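Local coordinates for protein indole-3-pyruvate decarboxylase (Azospirillum brasilense, PDB 2NXW) that decarboxylates indole-3-pyruvate and phenylpyruvate with the help of thiamine diphosphate and a metal ion, a step on the route to the plant hormone auxin, at residues T223-M228 / L249-V254; A243-R248 / A343-L348; G466-V471 / A528-F533; G507-R512 / R532-E537. All coordinates share one frame; numbering follows the deposited sequence. Where two conformers were deposited one is given.

Contact 1: T223-M228 / L249-V254; sequences TSPVLM and LGVPVV
Leu227 sits between two rungs of a parallel strand pair, its N donating to Pro252 O at 2.8 Å and its O accepting from Val254 N at 3.0 Å, with Leu227 opposite Val253 and Met228 opposite Val254. The pair is the edge of the central domain's Rossmann-like sheet: strand 225-229 leads through helix 239-249 to the outer strand 253-255, a beta-alpha-beta type of connection. The first bond is nearly straight, 175° at the hydrogen, and Pro252 itself, lacking an N-H, serves purely as acceptor. Before the strands pair, the chain turning out of the helix at Gly250 brings Val251 against the start of strand 225-229. Its two methyls divide the work: CG1 lies 3.6 Å from Pro225 CG, the two side chains crossing at a slant, whereas CG2 reaches Leu227 CB at 3.7 Å. Leu249 CD2 adds a looser touch on the same CB. On the other face, Val254 spreads its methyls over two neighbours. CG1, anti to the backbone N (chi1 176°), runs beside Met228, while CG2 turns to Val226 CG1 at 4.1 Å. Helix 281-288 packs on this face through Ile283 and Leu286, and strand 292-296 bonds to the far edge of 225-229. Met228 bends at its thioether (chi3 81°), which lays CE 3.8 Å from Val254 CG1.

Contact 2: A243-R248 / A343-L348; sequences AELAQR and ALLERL. Unlike the reference sequence in segment 343-348: Arg347 (reference Gly).
With CG of Arg248 anti to its carbonyl carbon (chi1 -60°) and the chain stretched from CG to NE, the guanidinium reaches across to Leu348, whose own chi1 of -66° turns its isobutyl group back toward Leu245. This is helix-to-helix packing within the central domain: helix 239-249 meets the C-terminal end of helix 337-346 and the residues that follow it. Leucines make up the apolar part. Leu245 CD1 touches both Leu348 CD1, at 3.7 Å, and Leu344 CB, at 3.8 Å, and its other methyl faces Leu344 CD1. From the opposite helix, Leu345 sends CD2 onto the backbone of 239-249, 3.6 Å from Leu245 CA, and the same methyl touches Glu244 CG. Farther in, Leu245 and Leu344 rest on Leu296 and Phe294 of strand 292-296, so the two helices share one side of that sheet. The outer border is polar. Glu244, one turn before Arg248, bends at chi2 and offers OE2 through its anti lone pair to Arg248 NE at 2.8 Å, nearly in the guanidinium plane; this salt bridge limits rotation of the group. The aliphatic part of Arg248 meanwhile lies along Leu348, CB to CB 3.8 Å. Beyond it, Arg248 NH1 donates to Leu348 O at 2.9 Å, a bent bond (137° at the hydrogen) with the oxygen tilted out of the guanidinium plane.

Contact 3: G466-V471 / A528-F533; sequences GIDPIV and ATRGRF
Asp468 OD2 is gripped by two donors from the loop 528-533: the backbone Gly531 N at 2.8 Å, on its anti lone pair, and Arg530 NE at 2.9 Å, on the syn side and slightly out of the carboxylate plane. The second oxygen, Asp468 OD1, uses its syn lone pair to take Arg530 NH2, also at 2.9 Å. Arg530 thus holds the acid side-on with two nitrogens, one to each oxygen, and the carboxylate and guanidinium planes are nearly coplanar. All three bonds are fairly straight. A bend at chi3 (68°) turns the end of the arginine toward the acid, presenting NE and NH2 side by side. On the other side, Asp468 CG stands between its backbone N and carbonyl carbon, chi1 57°, which aims the carboxylate at the loop. Held by three bonds, the acid has little freedom to rotate, and the two-pronged arginine would probably favour its ionised form. NH2 has a further partner in Gly440 O, and Asp468 N is bonded to Gln435 OE1. A water bridges the two segments farther along, donating to Ile467 O and, less closely, to Gly531 O at 3.2 Å. Next to it, Phe533 CA sends a CH...O contact to Pro469 O at 3.3 Å, and Phe533 CB packs on the proline ring at Pro469 CD. This salt bridge and backbone bond pin the loop after helix 516-528 to the entrance of strand 470-475, just where neighbouring parallel strands begin in the alpha/beta C-terminal domain of this thiamine diphosphate enzyme.

Contact 4: G507-R512 / R532-E537; sequences GGDGVR and RFQLIE
Asp509 N bonds to Phe533 O, and Leu535 N to Asp509 O at 2.8 Å, the first two rungs of a parallel ladder that continues with Val511 N to Leu535 O and Glu537 N to Val511 O. The short strand axes approach to 4.7 Å, their directions 12° from parallel. Between these bonds, CH...O contacts such as Gly510 CA to Leu535 O add to the pairing.

Polar and charged side chains hold both ends. Arg532, bent at chi3, brings NE to Asp509 OD1 at 2.9 Å, meeting the oxygen from above the carboxylate plane, while Gly507 O lies over one face of the guanidinium. The other oxygen, Asp509 OD2, takes Gln534 NE2 at 2.9 Å; that amide also donates to Arg532 O, which fixes its orientation. At the far end Arg512 grips Glu537 side-on, NE to OE1 at 3.0 Å and NH2 to OE2 at 2.9 Å. The planes stand 65° apart, so both nitrogens approach from above the carboxylate. Glu537 OE2 also accepts from Asn475 ND2 and Phe499 N, and OE1 from Ala500 N, a set that probably keeps this buried acid ionised.

A CH-pi contact sets Gly508 CA over the Phe533 ring face, 3.5 Å from the centroid.

Water joins Gly507 O to Phe533 N, and a second water links Asp509 O to Gln534 OE1.

Strand 509-513 is the outermost of the sheet within the chain; helix 516-528 carries it to strand 534-539 as a beta-alpha-beta unit and packs on Val511 and Ile536, with strand 470-475 on the other side of 534-539.

Overall arrangement
The four contacts form two pairs in different domains. Contacts 1 and 2 share the central domain, their centres 13 Å apart: helix 239-249 is followed, after a short turn, by strand 253-255, and Ala246 CB touches Val253 CG2 and Leu227 CD2 at 4.0 Å each. The centres of contacts 3 and 4 lie 8 Å apart in the C-terminal domain, and the two share Arg532 and Phe533; strand 534-539 has 470-475 on one side and 509-513 on the other. About 42 Å separates the centres of contacts 1 and 3. Of the four, contact 4 reaches toward the cofactor site: the Glu537 side chain is about 10 Å from the bound magnesium and 11 Å from thiamine diphosphate.

Contact 1: T223-M228 / L249-V254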
loop_
_atom_site.group_PDB
_atom_site.type_symbol
_atom_site.label_atom_id
_atom_site.label_comp_id
_atom_site.label_asym_id
_atom_site.label_seq_id
_atom_site.Cartn_x
_atom_site.Cartn_y
_atom_site.Cartn_z
ATOM N N THR A 223 -36.185 -14.235 -17.018
ATOM C CA THR A 223 -37.622 -14.068 -16.847
ATOM C C THR A 223 -37.975 -12.580 -16.849
ATOM O O THR A 223 -39.046 -12.188 -17.310
ATOM C CB THR A 223 -38.100 -14.691 -15.518
ATOM O OG1 THR A 223 -37.948 -16.115 -15.577
ATOM C CG2 THR A 223 -39.561 -14.355 -15.261
ATOM N N SER A 224 -37.067 -11.758 -16.329
ATOM C CA SER A 224 -37.283 -10.316 -16.267
ATOM C C SER A 224 -36.024 -9.541 -16.656
ATOM O O SER A 224 -35.397 -8.873 -15.830
ATOM C CB SER A 224 -37.722 -9.907 -14.858
ATOM O OG SER A 224 -38.127 -8.543 -14.830
ATOM N N PRO A 225 -35.629 -9.636 -17.929
ATOM C CA PRO A 225 -34.439 -8.929 -18.398
ATOM C C PRO A 225 -34.675 -7.425 -18.443
ATOM O O PRO A 225 -35.805 -6.964 -18.611
ATOM C CB PRO A 225 -34.216 -9.518 -19.787
ATOM C CG PRO A 225 -35.620 -9.792 -20.253
ATOM C CD PRO A 225 -36.256 -10.403 -19.021
ATOM N N VAL A 226 -33.597 -6.669 -18.278
ATOM C CA VAL A 226 -33.667 -5.219 -18.317
ATOM C C VAL A 226 -32.436 -4.670 -19.018
ATOM O O VAL A 226 -31.316 -5.094 -18.728
ATOM C CB VAL A 226 -33.704 -4.614 -16.892
ATOM C CG1 VAL A 226 -33.590 -3.090 -16.973
ATOM C CG2 VAL A 226 -34.975 -5.032 -16.178
ATOM N N LEU A 227 -32.646 -3.741 -19.947
ATOM C CA LEU A 227 -31.526 -3.100 -20.635
ATOM C C LEU A 227 -31.352 -1.715 -20.009
ATOM O O LEU A 227 -32.281 -0.908 -20.022
ATOM C CB LEU A 227 -31.794 -2.937 -22.141
ATOM C CG LEU A 227 -30.751 -2.068 -22.863
ATOM C CD1 LEU A 227 -29.419 -2.808 -22.879
ATOM C CD2 LEU A 227 -31.184 -1.764 -24.285
ATOM N N MET A 228 -30.176 -1.461 -19.435
ATOM C CA MET A 228 -29.875 -0.156 -18.842
ATOM C C MET A 228 -28.933 0.610 -19.769
ATOM O O MET A 228 -27.869 0.110 -20.144
ATOM C CB MET A 228 -29.219 -0.316 -17.468
ATOM C CG MET A 228 -30.117 -0.950 -16.432
ATOM S SD MET A 228 -29.642 -0.464 -14.750
ATOM C CE MET A 228 -30.423 1.139 -14.660
ATOM N N LEU A 249 -33.870 -5.692 -29.311
ATOM C CA LEU A 249 -33.683 -6.593 -28.179
ATOM C C LEU A 249 -34.997 -6.969 -27.499
ATOM O O LEU A 249 -35.116 -8.042 -26.915
ATOM C CB LEU A 249 -32.715 -5.961 -27.181
ATOM C CG LEU A 249 -32.177 -6.875 -26.084
ATOM C CD1 LEU A 249 -31.377 -8.020 -26.682
ATOM C CD2 LEU A 249 -31.290 -6.055 -25.171
ATOM N N GLY A 250 -35.978 -6.075 -27.564
ATOM C CA GLY A 250 -37.286 -6.360 -27.007
ATOM C C GLY A 250 -37.452 -6.512 -25.510
ATOM O O GLY A 250 -38.346 -7.230 -25.064
ATOM N N VAL A 251 -36.600 -5.855 -24.730
ATOM C CA VAL A 251 -36.703 -5.928 -23.274
ATOM C C VAL A 251 -36.902 -4.531 -22.698
ATOM O O VAL A 251 -36.633 -3.536 -23.364
ATOM C CB VAL A 251 -35.435 -6.567 -22.635
ATOM C CG1 VAL A 251 -35.182 -7.940 -23.254
ATOM C CG2 VAL A 251 -34.221 -5.670 -22.836
ATOM N N PRO A 252 -37.413 -4.437 -21.458
ATOM C CA PRO A 252 -37.636 -3.134 -20.820
ATOM C C PRO A 252 -36.358 -2.306 -20.783
ATOM O O PRO A 252 -35.271 -2.837 -20.538
ATOM C CB PRO A 252 -38.113 -3.515 -19.423
ATOM C CG PRO A 252 -38.888 -4.772 -19.682
ATOM C CD PRO A 252 -37.979 -5.524 -20.635
ATOM N N VAL A 253 -36.505 -1.007 -21.026
ATOM C CA VAL A 253 -35.381 -0.081 -21.056
ATOM C C VAL A 253 -35.430 0.900 -19.893
ATOM O O VAL A 253 -36.492 1.434 -19.568
ATOM C CB VAL A 253 -35.398 0.726 -22.364
ATOM C CG1 VAL A 253 -34.216 1.680 -22.417
ATOM C CG2 VAL A 253 -35.368 -0.225 -23.555
ATOM N N VAL A 254 -34.273 1.140 -19.286
ATOM C CA VAL A 254 -34.139 2.079 -18.170
ATOM C C VAL A 254 -32.800 2.803 -18.335
ATOM O O VAL A 254 -31.883 2.281 -18.962
ATOM C CB VAL A 254 -34.137 1.321 -16.810
ATOM C CG1 VAL A 254 -33.893 2.280 -15.650
ATOM C CG2 VAL A 254 -35.458 0.596 -16.623
#

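Contact 2: A243-R248 / A343-L348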
loop_
_atom_site.group_PDB
_atom_site.type_symbol
_atom_site.label_atom_id
_atom_site.label_comp_id
_atom_site.label_asym_id
_atom_site.label_seq_id
_atom_site.Cartn_x
_atom_site.Cartn_y
_atom_site.Cartn_z
ATOM N N ALA A 243 -30.488 3.011 -29.689
ATOM C CA ALA A 243 -31.939 3.105 -29.864
ATOM C C ALA A 243 -32.358 1.922 -30.743
ATOM O O ALA A 243 -33.387 1.289 -30.501
ATOM C CB ALA A 243 -32.316 4.429 -30.542
ATOM N N GLU A 244 -31.547 1.621 -31.756
ATOM C CA GLU A 244 -31.832 0.504 -32.654
ATOM C C GLU A 244 -31.736 -0.814 -31.878
ATOM O O GLU A 244 -32.603 -1.678 -31.999
ATOM C CB GLU A 244 -30.846 0.519 -33.827
ATOM C CG GLU A 244 -31.096 -0.526 -34.917
ATOM C CD GLU A 244 -32.435 -0.347 -35.624
ATOM O OE1 GLU A 244 -32.850 0.807 -35.863
ATOM O OE2 GLU A 244 -33.068 -1.369 -35.957
ATOM N N LEU A 245 -30.685 -0.966 -31.075
ATOM C CA LEU A 245 -30.521 -2.174 -30.275
ATOM C C LEU A 245 -31.703 -2.376 -29.314
ATOM O O LEU A 245 -32.222 -3.490 -29.187
ATOM C CB LEU A 245 -29.211 -2.100 -29.475
ATOM C CG LEU A 245 -28.986 -3.203 -28.432
ATOM C CD1 LEU A 245 -28.898 -4.565 -29.125
ATOM C CD2 LEU A 245 -27.711 -2.909 -27.651
ATOM N N ALA A 246 -32.127 -1.305 -28.641
ATOM C CA ALA A 246 -33.240 -1.389 -27.695
ATOM C C ALA A 246 -34.517 -1.868 -28.364
ATOM O O ALA A 246 -35.270 -2.662 -27.788
ATOM C CB ALA A 246 -33.476 -0.035 -27.036
ATOM N N GLN A 247 -34.770 -1.391 -29.578
ATOM C CA GLN A 247 -35.972 -1.812 -30.274
ATOM C C GLN A 247 -35.884 -3.293 -30.646
ATOM O O GLN A 247 -36.836 -4.047 -30.437
ATOM C CB GLN A 247 -36.186 -0.956 -31.529
ATOM C CG GLN A 247 -37.402 -1.356 -32.366
ATOM C CD GLN A 247 -37.704 -0.355 -33.477
ATOM O OE1 GLN A 247 -36.822 0.014 -34.261
ATOM N NE2 GLN A 247 -38.955 0.082 -33.552
ATOM N N ARG A 248 -34.738 -3.717 -31.170
ATOM C CA ARG A 248 -34.569 -5.114 -31.578
ATOM C C ARG A 248 -34.454 -6.115 -30.429
ATOM O O ARG A 248 -34.891 -7.260 -30.554
ATOM C CB ARG A 248 -33.340 -5.262 -32.478
ATOM C CG ARG A 248 -33.398 -4.445 -33.760
ATOM C CD ARG A 248 -32.322 -4.891 -34.742
ATOM N NE ARG A 248 -32.298 -4.026 -35.917
ATOM C CZ ARG A 248 -31.619 -4.292 -37.026
ATOM N NH1 ARG A 248 -30.907 -5.409 -37.117
ATOM N NH2 ARG A 248 -31.645 -3.436 -38.039
ATOM N N ALA A 343 -22.189 -5.903 -32.884
ATOM C CA ALA A 343 -22.254 -7.362 -32.917
ATOM C C ALA A 343 -23.634 -7.871 -32.512
ATOM O O ALA A 343 -24.129 -8.868 -33.044
ATOM C CB ALA A 343 -21.188 -7.956 -32.008
ATOM N N LEU A 344 -24.261 -7.186 -31.560
ATOM C CA LEU A 344 -25.591 -7.578 -31.129
ATOM C C LEU A 344 -26.606 -7.263 -32.226
ATOM O O LEU A 344 -27.526 -8.040 -32.467
ATOM C CB LEU A 344 -25.966 -6.844 -29.838
ATOM C CG LEU A 344 -25.163 -7.289 -28.612
ATOM C CD1 LEU A 344 -25.461 -6.371 -27.425
ATOM C CD2 LEU A 344 -25.515 -8.727 -28.262
ATOM N N LEU A 345 -26.434 -6.129 -32.899
ATOM C CA LEU A 345 -27.369 -5.756 -33.961
ATOM C C LEU A 345 -27.327 -6.750 -35.114
ATOM O O LEU A 345 -28.358 -7.089 -35.690
ATOM C CB LEU A 345 -27.064 -4.342 -34.469
ATOM C CG LEU A 345 -27.453 -3.219 -33.498
ATOM C CD1 LEU A 345 -26.945 -1.884 -34.018
ATOM C CD2 LEU A 345 -28.971 -3.185 -33.334
ATOM N N GLU A 346 -26.131 -7.227 -35.429
ATOM C CA GLU A 346 -25.953 -8.193 -36.507
ATOM C C GLU A 346 -26.675 -9.505 -36.222
ATOM O O GLU A 346 -26.982 -10.264 -37.145
ATOM C CB GLU A 346 -24.465 -8.471 -36.694
ATOM C CG GLU A 346 -23.713 -7.376 -37.422
ATOM C CD GLU A 346 -22.215 -7.468 -37.214
ATOM O OE1 GLU A 346 -21.691 -8.602 -37.146
ATOM O OE2 GLU A 346 -21.560 -6.405 -37.127
ATOM N N ARG A 347 -26.957 -9.762 -34.948
ATOM C CA ARG A 347 -27.612 -11.001 -34.529
ATOM C C ARG A 347 -29.094 -10.875 -34.178
ATOM O O ARG A 347 -29.716 -11.838 -33.721
ATOM C CB ARG A 347 -26.852 -11.585 -33.339
ATOM C CG ARG A 347 -25.414 -11.944 -33.676
ATOM C CD ARG A 347 -24.577 -12.169 -32.426
ATOM N NE ARG A 347 -23.285 -12.762 -32.755
ATOM C CZ ARG A 347 -22.338 -12.155 -33.466
ATOM N NH1 ARG A 347 -22.526 -10.920 -33.926
ATOM N NH2 ARG A 347 -21.204 -12.794 -33.746
ATOM N N LEU A 348 -29.655 -9.694 -34.397
ATOM C CA LEU A 348 -31.059 -9.439 -34.107
ATOM C C LEU A 348 -31.790 -8.944 -35.343
ATOM O O LEU A 348 -31.311 -8.058 -36.043
ATOM C CB LEU A 348 -31.186 -8.379 -33.003
ATOM C CG LEU A 348 -30.673 -8.743 -31.609
ATOM C CD1 LEU A 348 -30.523 -7.472 -30.769
ATOM C CD2 LEU A 348 -31.634 -9.715 -30.945
#

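Contact 3: G466-V471 / A528-F533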
loop_
_atom_site.group_PDB
_atom_site.type_symbol
_atom_site.label_atom_id
_atom_site.label_comp_id
_atom_site.label_asym_id
_atom_site.label_seq_id
_atom_site.Cartn_x
_atom_site.Cartn_y
_atom_site.Cartn_z
ATOM N N GLY A 466 -18.202 36.576 -21.929
ATOM C CA GLY A 466 -19.318 36.842 -22.824
ATOM C C GLY A 466 -20.505 35.917 -22.648
ATOM O O GLY A 466 -21.169 35.568 -23.621
ATOM N N ILE A 467 -20.771 35.506 -21.410
ATOM C CA ILE A 467 -21.897 34.621 -21.134
ATOM C C ILE A 467 -22.809 35.224 -20.057
ATOM O O ILE A 467 -22.395 36.126 -19.321
ATOM C CB ILE A 467 -21.422 33.216 -20.690
ATOM C CG1 ILE A 467 -20.620 33.318 -19.393
ATOM C CG2 ILE A 467 -20.595 32.572 -21.812
ATOM C CD1 ILE A 467 -20.235 31.967 -18.788
ATOM N N ASP A 468 -24.031 34.703 -19.968
ATOM C CA ASP A 468 -25.036 35.239 -19.043
ATOM C C ASP A 468 -25.936 34.171 -18.424
ATOM O O ASP A 468 -27.166 34.246 -18.507
ATOM C CB ASP A 468 -25.909 36.252 -19.795
ATOM C CG ASP A 468 -26.589 35.657 -21.032
ATOM O OD1 ASP A 468 -26.357 34.484 -21.381
ATOM O OD2 ASP A 468 -27.370 36.387 -21.667
ATOM N N PRO A 469 -25.343 33.178 -17.751
ATOM C CA PRO A 469 -26.182 32.134 -17.156
ATOM C C PRO A 469 -27.171 32.613 -16.096
ATOM O O PRO A 469 -26.987 33.680 -15.489
ATOM C CB PRO A 469 -25.152 31.156 -16.577
ATOM C CG PRO A 469 -24.016 32.057 -16.192
ATOM C CD PRO A 469 -23.927 33.012 -17.375
ATOM N N ILE A 470 -28.235 31.826 -15.927
ATOM C CA ILE A 470 -29.242 32.095 -14.894
ATOM C C ILE A 470 -28.847 31.142 -13.776
ATOM O O ILE A 470 -28.630 29.947 -14.014
ATOM C CB ILE A 470 -30.668 31.745 -15.356
ATOM C CG1 ILE A 470 -31.069 32.663 -16.518
ATOM C CG2 ILE A 470 -31.662 31.933 -14.191
ATOM C CD1 ILE A 470 -32.405 32.293 -17.178
ATOM N N VAL A 471 -28.756 31.677 -12.568
ATOM C CA VAL A 471 -28.365 30.874 -11.421
ATOM C C VAL A 471 -29.399 30.971 -10.318
ATOM O O VAL A 471 -29.696 32.069 -9.848
ATOM C CB VAL A 471 -27.016 31.358 -10.860
ATOM C CG1 VAL A 471 -26.556 30.462 -9.702
ATOM C CG2 VAL A 471 -25.965 31.341 -11.968
ATOM N N ALA A 528 -36.050 37.069 -19.066
ATOM C CA ALA A 528 -36.256 38.193 -19.976
ATOM C C ALA A 528 -35.029 39.080 -20.114
ATOM O O ALA A 528 -34.984 39.952 -20.985
ATOM C CB ALA A 528 -37.432 39.022 -19.494
ATOM N N THR A 529 -34.026 38.843 -19.274
ATOM C CA THR A 529 -32.834 39.677 -19.240
ATOM C C THR A 529 -31.530 38.954 -19.562
ATOM O O THR A 529 -30.952 38.292 -18.703
ATOM C CB THR A 529 -32.681 40.322 -17.839
ATOM O OG1 THR A 529 -33.943 40.874 -17.427
ATOM C CG2 THR A 529 -31.646 41.434 -17.862
ATOM N N ARG A 530 -31.070 39.080 -20.802
ATOM C CA ARG A 530 -29.811 38.470 -21.196
ATOM C C ARG A 530 -28.734 39.552 -21.197
ATOM O O ARG A 530 -29.038 40.736 -21.016
ATOM C CB ARG A 530 -29.947 37.823 -22.577
ATOM C CG ARG A 530 -30.810 36.570 -22.530
ATOM C CD ARG A 530 -30.451 35.580 -23.629
ATOM N NE ARG A 530 -29.126 34.993 -23.428
ATOM C CZ ARG A 530 -28.651 33.963 -24.126
ATOM N NH1 ARG A 530 -29.393 33.397 -25.076
ATOM N NH2 ARG A 530 -27.431 33.500 -23.877
ATOM N N GLY A 531 -27.477 39.151 -21.370
ATOM C CA GLY A 531 -26.379 40.106 -21.387
ATOM C C GLY A 531 -25.584 40.204 -20.087
ATOM O O GLY A 531 -24.452 40.690 -20.080
ATOM N N ARG A 532 -26.192 39.766 -18.986
ATOM C CA ARG A 532 -25.568 39.769 -17.659
ATOM C C ARG A 532 -26.075 38.526 -16.943
ATOM O O ARG A 532 -27.224 38.138 -17.143
ATOM C CB ARG A 532 -26.010 40.997 -16.848
ATOM C CG ARG A 532 -25.425 42.322 -17.334
ATOM C CD ARG A 532 -26.156 43.509 -16.715
ATOM N NE ARG A 532 -25.965 43.640 -15.266
ATOM C CZ ARG A 532 -24.882 44.155 -14.687
ATOM N NH1 ARG A 532 -23.868 44.594 -15.427
ATOM N NH2 ARG A 532 -24.812 44.244 -13.361
ATOM N N PHE A 533 -25.235 37.890 -16.124
ATOM C CA PHE A 533 -25.736 36.726 -15.402
ATOM C C PHE A 533 -26.844 37.178 -14.452
ATOM O O PHE A 533 -26.866 38.323 -13.988
ATOM C CB PHE A 533 -24.599 35.979 -14.661
ATOM C CG PHE A 533 -24.103 36.645 -13.400
ATOM C CD1 PHE A 533 -24.838 36.552 -12.220
ATOM C CD2 PHE A 533 -22.872 37.299 -13.373
ATOM C CE1 PHE A 533 -24.353 37.098 -11.031
ATOM C CE2 PHE A 533 -22.373 37.852 -12.185
ATOM C CZ PHE A 533 -23.126 37.747 -11.007
HETATM O O HOH W 1 -22.101 38.865 -18.814
#

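Contact 4: G507-R512 / R532-E537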
loop_
_atom_site.group_PDB
_atom_site.type_symbol
_atom_site.label_atom_id
_atom_site.label_comp_id
_atom_site.label_asym_id
_atom_site.label_seq_id
_atom_site.Cartn_x
_atom_site.Cartn_y
_atom_site.Cartn_z
ATOM N N GLY A 507 -20.609 41.969 -11.577
ATOM C CA GLY A 507 -21.121 42.250 -12.910
ATOM C C GLY A 507 -22.420 41.585 -13.315
ATOM O O GLY A 507 -22.700 41.464 -14.505
ATOM N N GLY A 508 -23.224 41.156 -12.348
ATOM C CA GLY A 508 -24.487 40.521 -12.680
ATOM C C GLY A 508 -25.652 41.125 -11.919
ATOM O O GLY A 508 -25.472 42.044 -11.103
ATOM N N ASP A 509 -26.846 40.603 -12.177
ATOM C CA ASP A 509 -28.063 41.093 -11.521
ATOM C C ASP A 509 -28.561 40.074 -10.519
ATOM O O ASP A 509 -28.891 38.945 -10.876
ATOM C CB ASP A 509 -29.163 41.347 -12.545
ATOM C CG ASP A 509 -28.751 42.350 -13.598
ATOM O OD1 ASP A 509 -27.970 43.271 -13.272
ATOM O OD2 ASP A 509 -29.219 42.216 -14.743
ATOM N N GLY A 510 -28.638 40.489 -9.266
ATOM C CA GLY A 510 -29.090 39.578 -8.242
ATOM C C GLY A 510 -30.347 40.062 -7.563
ATOM O O GLY A 510 -30.587 41.262 -7.451
ATOM N N VAL A 511 -31.163 39.109 -7.140
ATOM C CA VAL A 511 -32.377 39.422 -6.412
ATOM C C VAL A 511 -32.633 38.345 -5.368
ATOM O O VAL A 511 -32.510 37.155 -5.645
ATOM C CB VAL A 511 -33.607 39.564 -7.361
ATOM C CG1 VAL A 511 -33.876 38.286 -8.099
ATOM C CG2 VAL A 511 -34.836 39.995 -6.562
ATOM N N ARG A 512 -32.957 38.776 -4.152
ATOM C CA ARG A 512 -33.276 37.838 -3.075
ATOM C C ARG A 512 -34.795 37.738 -3.026
ATOM O O ARG A 512 -35.494 38.756 -2.971
ATOM C CB ARG A 512 -32.748 38.350 -1.734
ATOM C CG ARG A 512 -33.261 37.554 -0.528
ATOM C CD ARG A 512 -32.612 37.991 0.780
ATOM N NE ARG A 512 -31.269 37.435 0.924
ATOM C CZ ARG A 512 -30.641 37.287 2.084
ATOM N NH1 ARG A 512 -31.224 37.680 3.215
ATOM N NH2 ARG A 512 -29.471 36.670 2.131
ATOM N N ARG A 532 -26.192 39.766 -18.986
ATOM C CA ARG A 532 -25.568 39.769 -17.659
ATOM C C ARG A 532 -26.075 38.526 -16.943
ATOM O O ARG A 532 -27.224 38.138 -17.143
ATOM C CB ARG A 532 -26.010 40.997 -16.848
ATOM C CG ARG A 532 -25.425 42.322 -17.334
ATOM C CD ARG A 532 -26.156 43.509 -16.715
ATOM N NE ARG A 532 -25.965 43.640 -15.266
ATOM C CZ ARG A 532 -24.882 44.155 -14.687
ATOM N NH1 ARG A 532 -23.868 44.594 -15.427
ATOM N NH2 ARG A 532 -24.812 44.244 -13.361
ATOM N N PHE A 533 -25.235 37.890 -16.124
ATOM C CA PHE A 533 -25.736 36.726 -15.402
ATOM C C PHE A 533 -26.844 37.178 -14.452
ATOM O O PHE A 533 -26.866 38.323 -13.988
ATOM C CB PHE A 533 -24.599 35.979 -14.661
ATOM C CG PHE A 533 -24.103 36.645 -13.400
ATOM C CD1 PHE A 533 -24.838 36.552 -12.220
ATOM C CD2 PHE A 533 -22.872 37.299 -13.373
ATOM C CE1 PHE A 533 -24.353 37.098 -11.031
ATOM C CE2 PHE A 533 -22.373 37.852 -12.185
ATOM C CZ PHE A 533 -23.126 37.747 -11.007
ATOM N N GLN A 534 -27.779 36.273 -14.210
ATOM C CA GLN A 534 -28.920 36.559 -13.356
ATOM C C GLN A 534 -28.904 35.607 -12.179
ATOM O O GLN A 534 -29.011 34.396 -12.360
ATOM C CB GLN A 534 -30.209 36.367 -14.147
ATOM C CG GLN A 534 -30.291 37.219 -15.412
ATOM C CD GLN A 534 -30.443 38.690 -15.111
ATOM O OE1 GLN A 534 -31.341 39.088 -14.363
ATOM N NE2 GLN A 534 -29.567 39.512 -15.690
ATOM N N LEU A 535 -28.770 36.165 -10.984
ATOM C CA LEU A 535 -28.723 35.365 -9.771
ATOM C C LEU A 535 -30.003 35.545 -8.958
ATOM O O LEU A 535 -30.319 36.648 -8.504
ATOM C CB LEU A 535 -27.508 35.777 -8.936
ATOM C CG LEU A 535 -27.342 35.088 -7.575
ATOM C CD1 LEU A 535 -27.174 33.595 -7.777
ATOM C CD2 LEU A 535 -26.134 35.668 -6.850
ATOM N N ILE A 536 -30.749 34.463 -8.809
ATOM C CA ILE A 536 -31.975 34.480 -8.017
ATOM C C ILE A 536 -31.637 33.755 -6.715
ATOM O O ILE A 536 -31.402 32.542 -6.718
ATOM C CB ILE A 536 -33.134 33.738 -8.727
ATOM C CG1 ILE A 536 -33.445 34.413 -10.074
ATOM C CG2 ILE A 536 -34.391 33.755 -7.824
ATOM C CD1 ILE A 536 -34.411 33.616 -10.944
ATOM N N GLU A 537 -31.599 34.506 -5.620
ATOM C CA GLU A 537 -31.287 33.944 -4.310
ATOM C C GLU A 537 -32.613 33.613 -3.637
ATOM O O GLU A 537 -33.295 34.507 -3.118
ATOM C CB GLU A 537 -30.494 34.963 -3.489
ATOM C CG GLU A 537 -30.131 34.447 -2.109
ATOM C CD GLU A 537 -29.510 35.502 -1.227
ATOM O OE1 GLU A 537 -29.695 36.714 -1.488
ATOM O OE2 GLU A 537 -28.842 35.109 -0.247
HETATM O O HOH W 2 -22.532 39.115 -16.089
HETATM O O HOH W 3 -31.907 38.335 -11.635
#